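Local coordinates for organophosphorus hydrolase (Pseudomonas pseudoalcaligenes, PDB 4LE6), which probably hydrolyses organophosphate triesters, using a pair of zinc ions held in a metallo-beta-lactamase fold, at residues A[135-139]-A[232-236]; A[241-247]-A[289-295]. All coordinates share one frame; numbering follows the deposited sequence.

In the fold
Contact 1 spans the two beta sheets of the sandwich, joining the end of strand 134-136 in one to strand 231-237 in the other, whereas contact 2 lies within the second sheet, between strands 240-246 and 289-292. The centres of the two contacts are about 9 Å apart, and strands 231-237 and 240-246 are antiparallel neighbours, joined by probable backbone hydrogen bonds from Leu242 N to Phe235 O (2.8 Å) and from Val244 N to Tyr233 O (2.8 Å). Both contacts lead to the dinuclear centre, where the zinc ions are 3.1 Å apart. His139 of contact 1 and Asp247 of contact 2 share one zinc (His139 NE2 to Asp247 OD2 3.1 Å); Asp247 also binds the second, as does His294 of contact 2.

Contact 1 (A[135-139]-A[232-236]); sequences VLLTH and SYLFK. With ZN (zinc ion), chain J.
Leu136 lies over one face of the Tyr233 ring where the two sheets of the sandwich meet. Its methylene CB is offset toward the rim of the phenol ring, in a CH-pi contact of 3.8 Å to the ring centroid. With CG of Leu136 anti to its carbonyl carbon (chi1 -47°), the branch runs on over the ring carbons CG and CD1, and CD1 of Leu136 also meets CZ of Phe235 at 4.1 Å. CG2 of Thr138 approaches CE2 of the Tyr233 ring at 4.1 Å. Leu220 and Ile103 add apolar contacts to the tyrosine.

At the far end of the ring, the hydroxyl of Tyr233 donates a 2.7 Å hydrogen bond to Leu137 O. It approaches well above the carbonyl plane (55° out of it), so it does not lie on a lone pair.

Beyond this bond the chain turns toward the metal. His139 ND1 donates to Thr138 OG1 (2.9 Å), which lies nearly in the imidazole plane and also bonds to Asp104, while His139 NE2 binds zinc at 2.2 Å. The buried phenol thus has a backbone acceptor, and the second-shell threonine helps fix the rotation of a zinc-binding imidazole.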
loop_
_atom_site.group_PDB
_atom_site.type_symbol
_atom_site.label_atom_id
_atom_site.label_comp_id
_atom_site.label_asym_id
_atom_site.label_seq_id
_atom_site.Cartn_x
_atom_site.Cartn_y
_atom_site.Cartn_z
ATOM N N VAL A 135 22.447 -1.556 -14.310
ATOM C CA VAL A 135 21.737 -2.488 -13.438
ATOM C C VAL A 135 22.631 -2.780 -12.230
ATOM O O VAL A 135 23.780 -3.176 -12.406
ATOM C CB VAL A 135 21.394 -3.808 -14.152
ATOM C CG1 VAL A 135 20.742 -4.796 -13.177
ATOM C CG2 VAL A 135 20.456 -3.556 -15.336
ATOM N N LEU A 136 22.123 -2.548 -11.018
ATOM C CA LEU A 136 22.856 -2.868 -9.794
ATOM C C LEU A 136 22.199 -4.075 -9.144
ATOM O O LEU A 136 20.998 -4.065 -8.894
ATOM C CB LEU A 136 22.820 -1.698 -8.800
ATOM C CG LEU A 136 23.137 -0.311 -9.358
ATOM C CD1 LEU A 136 22.846 0.759 -8.316
ATOM C CD2 LEU A 136 24.575 -0.253 -9.817
ATOM N N LEU A 137 22.971 -5.114 -8.853
ATOM C CA LEU A 137 22.416 -6.281 -8.175
ATOM C C LEU A 137 22.775 -6.234 -6.701
ATOM O O LEU A 137 23.960 -6.080 -6.370
ATOM C CB LEU A 137 22.996 -7.559 -8.777
ATOM C CG LEU A 137 22.626 -7.849 -10.231
ATOM C CD1 LEU A 137 23.308 -9.140 -10.655
ATOM C CD2 LEU A 137 21.126 -7.943 -10.388
ATOM N N THR A 138 21.788 -6.386 -5.808
ATOM C CA THR A 138 22.102 -6.441 -4.376
ATOM C C THR A 138 22.874 -7.727 -4.084
ATOM O O THR A 138 23.777 -7.732 -3.262
ATOM C CB THR A 138 20.855 -6.353 -3.477
ATOM O OG1 THR A 138 19.932 -7.397 -3.817
ATOM C CG2 THR A 138 20.192 -5.020 -3.681
ATOM N N HIS A 139 22.514 -8.804 -4.781
ATOM C CA HIS A 139 23.186 -10.091 -4.658
ATOM C C HIS A 139 22.732 -10.986 -5.805
ATOM O O HIS A 139 21.863 -10.601 -6.587
ATOM C CB HIS A 139 22.917 -10.766 -3.290
ATOM C CG HIS A 139 21.470 -11.062 -3.005
ATOM N ND1 HIS A 139 20.488 -10.096 -3.026
ATOM C CD2 HIS A 139 20.860 -12.204 -2.596
ATOM C CE1 HIS A 139 19.330 -10.637 -2.684
ATOM N NE2 HIS A 139 19.527 -11.919 -2.427
ATOM N N SER A 232 23.807 -3.279 -0.310
ATOM C CA SER A 232 22.695 -2.343 -0.378
ATOM C C SER A 232 23.147 -1.097 -1.135
ATOM O O SER A 232 24.337 -0.816 -1.180
ATOM C CB SER A 232 22.231 -1.965 1.034
ATOM O OG SER A 232 21.885 -3.125 1.766
ATOM N N TYR A 233 22.214 -0.351 -1.726
ATOM C CA TYR A 233 22.586 0.835 -2.497
ATOM C C TYR A 233 21.893 2.088 -1.978
ATOM O O TYR A 233 20.680 2.112 -1.813
ATOM C CB TYR A 233 22.287 0.619 -3.985
ATOM C CG TYR A 233 23.075 -0.534 -4.582
ATOM C CD1 TYR A 233 24.416 -0.393 -4.923
ATOM C CD2 TYR A 233 22.483 -1.767 -4.778
ATOM C CE1 TYR A 233 25.136 -1.448 -5.457
ATOM C CE2 TYR A 233 23.179 -2.819 -5.313
ATOM C CZ TYR A 233 24.511 -2.658 -5.649
ATOM O OH TYR A 233 25.197 -3.726 -6.186
ATOM N N LEU A 234 22.679 3.138 -1.759
ATOM C CA LEU A 234 22.161 4.392 -1.233
ATOM C C LEU A 234 22.066 5.442 -2.346
ATOM O O LEU A 234 23.038 5.672 -3.084
ATOM C CB LEU A 234 23.063 4.883 -0.103
ATOM C CG LEU A 234 22.664 6.169 0.613
ATOM C CD1 LEU A 234 21.366 5.979 1.380
ATOM C CD2 LEU A 234 23.813 6.574 1.539
ATOM N N PHE A 235 20.878 6.035 -2.452
ATOM C CA PHE A 235 20.565 7.115 -3.382
ATOM C C PHE A 235 20.266 8.365 -2.564
ATOM O O PHE A 235 19.487 8.308 -1.602
ATOM C CB PHE A 235 19.351 6.744 -4.243
ATOM C CG PHE A 235 19.624 5.644 -5.211
ATOM C CD1 PHE A 235 19.646 4.327 -4.798
ATOM C CD2 PHE A 235 19.910 5.928 -6.530
ATOM C CE1 PHE A 235 19.948 3.317 -5.699
ATOM C CE2 PHE A 235 20.203 4.935 -7.420
ATOM C CZ PHE A 235 20.233 3.627 -7.004
ATOM N N LYS A 236 20.907 9.473 -2.921
ATOM C CA LYS A 236 20.733 10.754 -2.233
ATOM C C LYS A 236 20.456 11.861 -3.235
ATOM O O LYS A 236 21.189 12.003 -4.217
ATOM C CB LYS A 236 22.010 11.146 -1.502
ATOM C CG LYS A 236 22.443 10.211 -0.390
ATOM C CD LYS A 236 23.601 10.860 0.387
ATOM C CE LYS A 236 24.695 9.863 0.733
ATOM N NZ LYS A 236 25.948 10.539 1.225
HETATM ZN ZN ZN J . 18.342 -13.447 -1.416
HETATM O O HOH W 1 16.509 -13.860 -2.425
#

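Contact 2 (A[241-247]-A[289-295]); sequences SLLVWGD and WVAGAHL. With ZN (zinc ion), chain K; ZN (zinc ion), chain J.
Strands 240-246 and 289-292 are parallel neighbours linked by a beta-alpha-beta crossover through helix 269-286, and both run out into the dinuclear zinc site. Leu243 sits beside Val290 and bonds to the residues before and after it: Leu243 N donates to Trp289 O (2.8 Å) and Ala291 N to Leu243 O (2.9 Å), with further bonds from Trp289 N to Ser241 O and from Trp245 N to Ala291 O.

On one face of the sheet, CD1 of Leu242 rests against CB of Trp289 (3.5 Å) and reaches CB of Ala291, which also meets CG2 of Val244. Tyr92 of strand 85-95 packs on Val244 and Ala291. On the helix side, CG1 of Val290 sits over the centre of the six-membered ring of Trp245, 3.6 Å from its centroid and 12° off the normal. The indole turns toward Val290 with CG between the backbone N and carbonyl carbon (chi1 78°). Its NE1 donates to water 2, which in turn bonds to Gly246 O and His294 N.

Past the strand ends, Asp247 OD2 bridges both zinc ions, at 2.1 and 2.2 Å, and water 1 also lies between them. His294 NE2 binds one zinc at 2.1 Å, its ring plane 56° from that of the Asp247 carboxylate, and His294 ND1 bonds to Ala88 O. Asp143 and His144 complete this zinc's protein ligands; His139, His141 and His226 bind the other. Metal ligands on loops at strand ends mark the metallo-beta-lactamase fold, and a bridging aspartate is found in its dinuclear hydrolases such as glyoxalase II.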
loop_
_atom_site.group_PDB
_atom_site.type_symbol
_atom_site.label_atom_id
_atom_site.label_comp_id
_atom_site.label_asym_id
_atom_site.label_seq_id
_atom_site.Cartn_x
_atom_site.Cartn_y
_atom_site.Cartn_z
ATOM N N SER A 241 17.279 10.660 1.280
ATOM C CA SER A 241 18.054 9.446 1.067
ATOM C C SER A 241 17.143 8.252 0.996
ATOM O O SER A 241 16.171 8.155 1.749
ATOM C CB SER A 241 19.047 9.235 2.211
ATOM O OG SER A 241 19.948 10.309 2.280
ATOM N N LEU A 242 17.478 7.343 0.092
ATOM C CA LEU A 242 16.775 6.091 -0.066
ATOM C C LEU A 242 17.785 4.967 -0.110
ATOM O O LEU A 242 18.756 5.014 -0.868
ATOM C CB LEU A 242 15.945 6.079 -1.354
ATOM C CG LEU A 242 15.314 4.729 -1.735
ATOM C CD1 LEU A 242 14.361 4.222 -0.669
ATOM C CD2 LEU A 242 14.567 4.874 -3.040
ATOM N N LEU A 243 17.556 3.954 0.713
ATOM C CA LEU A 243 18.428 2.795 0.726
ATOM C C LEU A 243 17.671 1.629 0.114
ATOM O O LEU A 243 16.673 1.169 0.665
ATOM C CB LEU A 243 18.855 2.456 2.151
ATOM C CG LEU A 243 19.859 1.310 2.248
ATOM C CD1 LEU A 243 21.251 1.765 1.817
ATOM C CD2 LEU A 243 19.874 0.765 3.670
ATOM N N VAL A 244 18.138 1.180 -1.045
ATOM C CA VAL A 244 17.564 0.017 -1.698
ATOM C C VAL A 244 18.338 -1.146 -1.134
ATOM O O VAL A 244 19.494 -1.376 -1.522
ATOM C CB VAL A 244 17.706 0.068 -3.212
ATOM C CG1 VAL A 244 16.989 -1.133 -3.844
ATOM C CG2 VAL A 244 17.151 1.386 -3.718
ATOM N N TRP A 245 17.713 -1.869 -0.203
ATOM C CA TRP A 245 18.532 -2.609 0.763
ATOM C C TRP A 245 18.706 -4.083 0.458
ATOM O O TRP A 245 19.529 -4.744 1.074
ATOM C CB TRP A 245 18.102 -2.353 2.227
ATOM C CG TRP A 245 16.880 -3.050 2.758
ATOM C CD1 TRP A 245 16.105 -3.988 2.137
ATOM C CD2 TRP A 245 16.292 -2.837 4.051
ATOM N NE1 TRP A 245 15.078 -4.380 2.975
ATOM C CE2 TRP A 245 15.176 -3.686 4.148
ATOM C CE3 TRP A 245 16.615 -2.013 5.138
ATOM C CZ2 TRP A 245 14.374 -3.735 5.290
ATOM C CZ3 TRP A 245 15.822 -2.069 6.271
ATOM C CH2 TRP A 245 14.713 -2.922 6.336
ATOM N N GLY A 246 17.951 -4.591 -0.512
ATOM C CA GLY A 246 18.041 -5.981 -0.879
ATOM C C GLY A 246 17.302 -6.852 0.129
ATOM O O GLY A 246 16.158 -6.575 0.498
ATOM N N ASP A 247 17.971 -7.910 0.565
ATOM C CA ASP A 247 17.392 -8.932 1.416
ATOM C C ASP A 247 17.823 -8.817 2.890
ATOM O O ASP A 247 18.036 -9.830 3.566
ATOM C CB ASP A 247 17.750 -10.307 0.845
ATOM C CG ASP A 247 16.921 -10.662 -0.381
ATOM O OD1 ASP A 247 16.295 -9.750 -0.958
ATOM O OD2 ASP A 247 16.907 -11.852 -0.768
ATOM N N TRP A 289 14.513 6.754 3.674
ATOM C CA TRP A 289 13.550 5.909 2.995
ATOM C C TRP A 289 14.229 4.564 2.734
ATOM O O TRP A 289 15.432 4.499 2.474
ATOM C CB TRP A 289 13.131 6.514 1.657
ATOM C CG TRP A 289 12.252 7.717 1.727
ATOM C CD1 TRP A 289 12.638 9.020 1.642
ATOM C CD2 TRP A 289 10.822 7.730 1.856
ATOM N NE1 TRP A 289 11.540 9.845 1.713
ATOM C CE2 TRP A 289 10.415 9.079 1.852
ATOM C CE3 TRP A 289 9.851 6.732 1.974
ATOM C CZ2 TRP A 289 9.073 9.459 1.963
ATOM C CZ3 TRP A 289 8.525 7.105 2.091
ATOM C CH2 TRP A 289 8.146 8.457 2.083
ATOM N N VAL A 290 13.442 3.501 2.756
ATOM C CA VAL A 290 13.937 2.165 2.485
ATOM C C VAL A 290 13.142 1.577 1.321
ATOM O O VAL A 290 11.933 1.802 1.217
ATOM C CB VAL A 290 13.807 1.302 3.742
ATOM C CG1 VAL A 290 13.972 -0.166 3.422
ATOM C CG2 VAL A 290 14.841 1.752 4.791
ATOM N N ALA A 291 13.838 0.861 0.441
ATOM C CA ALA A 291 13.214 0.094 -0.640
ATOM C C ALA A 291 13.657 -1.365 -0.491
ATOM O O ALA A 291 14.847 -1.672 -0.679
ATOM C CB ALA A 291 13.639 0.651 -1.992
ATOM N N GLY A 292 12.719 -2.248 -0.136
ATOM C CA GLY A 292 13.054 -3.599 0.287
ATOM C C GLY A 292 12.496 -4.676 -0.615
ATOM O O GLY A 292 11.275 -4.812 -0.796
ATOM N N ALA A 293 13.396 -5.499 -1.127
ATOM C CA ALA A 293 13.060 -6.490 -2.136
ATOM C C ALA A 293 11.934 -7.421 -1.724
ATOM O O ALA A 293 11.194 -7.932 -2.579
ATOM C CB ALA A 293 14.288 -7.298 -2.490
ATOM N N HIS A 294 11.794 -7.668 -0.424
ATOM C CA HIS A 294 10.771 -8.613 0.047
ATOM C C HIS A 294 9.787 -8.009 1.036
ATOM O O HIS A 294 9.073 -8.728 1.753
ATOM C CB HIS A 294 11.436 -9.865 0.624
ATOM C CG HIS A 294 12.278 -10.584 -0.382
ATOM N ND1 HIS A 294 11.766 -11.040 -1.579
ATOM C CD2 HIS A 294 13.598 -10.883 -0.398
ATOM C CE1 HIS A 294 12.731 -11.595 -2.285
ATOM N NE2 HIS A 294 13.856 -11.505 -1.596
ATOM N N LEU A 295 9.710 -6.688 1.040
ATOM C CA LEU A 295 8.700 -5.994 1.825
ATOM C C LEU A 295 7.439 -5.915 0.953
ATOM O O LEU A 295 7.542 -5.996 -0.268
ATOM C CB LEU A 295 9.195 -4.600 2.233
ATOM C CG LEU A 295 10.483 -4.618 3.066
ATOM C CD1 LEU A 295 10.940 -3.197 3.375
ATOM C CD2 LEU A 295 10.305 -5.412 4.356
HETATM ZN ZN ZN K . 15.583 -12.287 -2.391
HETATM ZN ZN ZN J . 18.342 -13.447 -1.416
HETATM O O HOH W 2 13.909 -7.031 1.854
HETATM O O HOH W 3 15.873 -3.992 -2.177
HETATM O O HOH W 1 16.509 -13.860 -2.425
#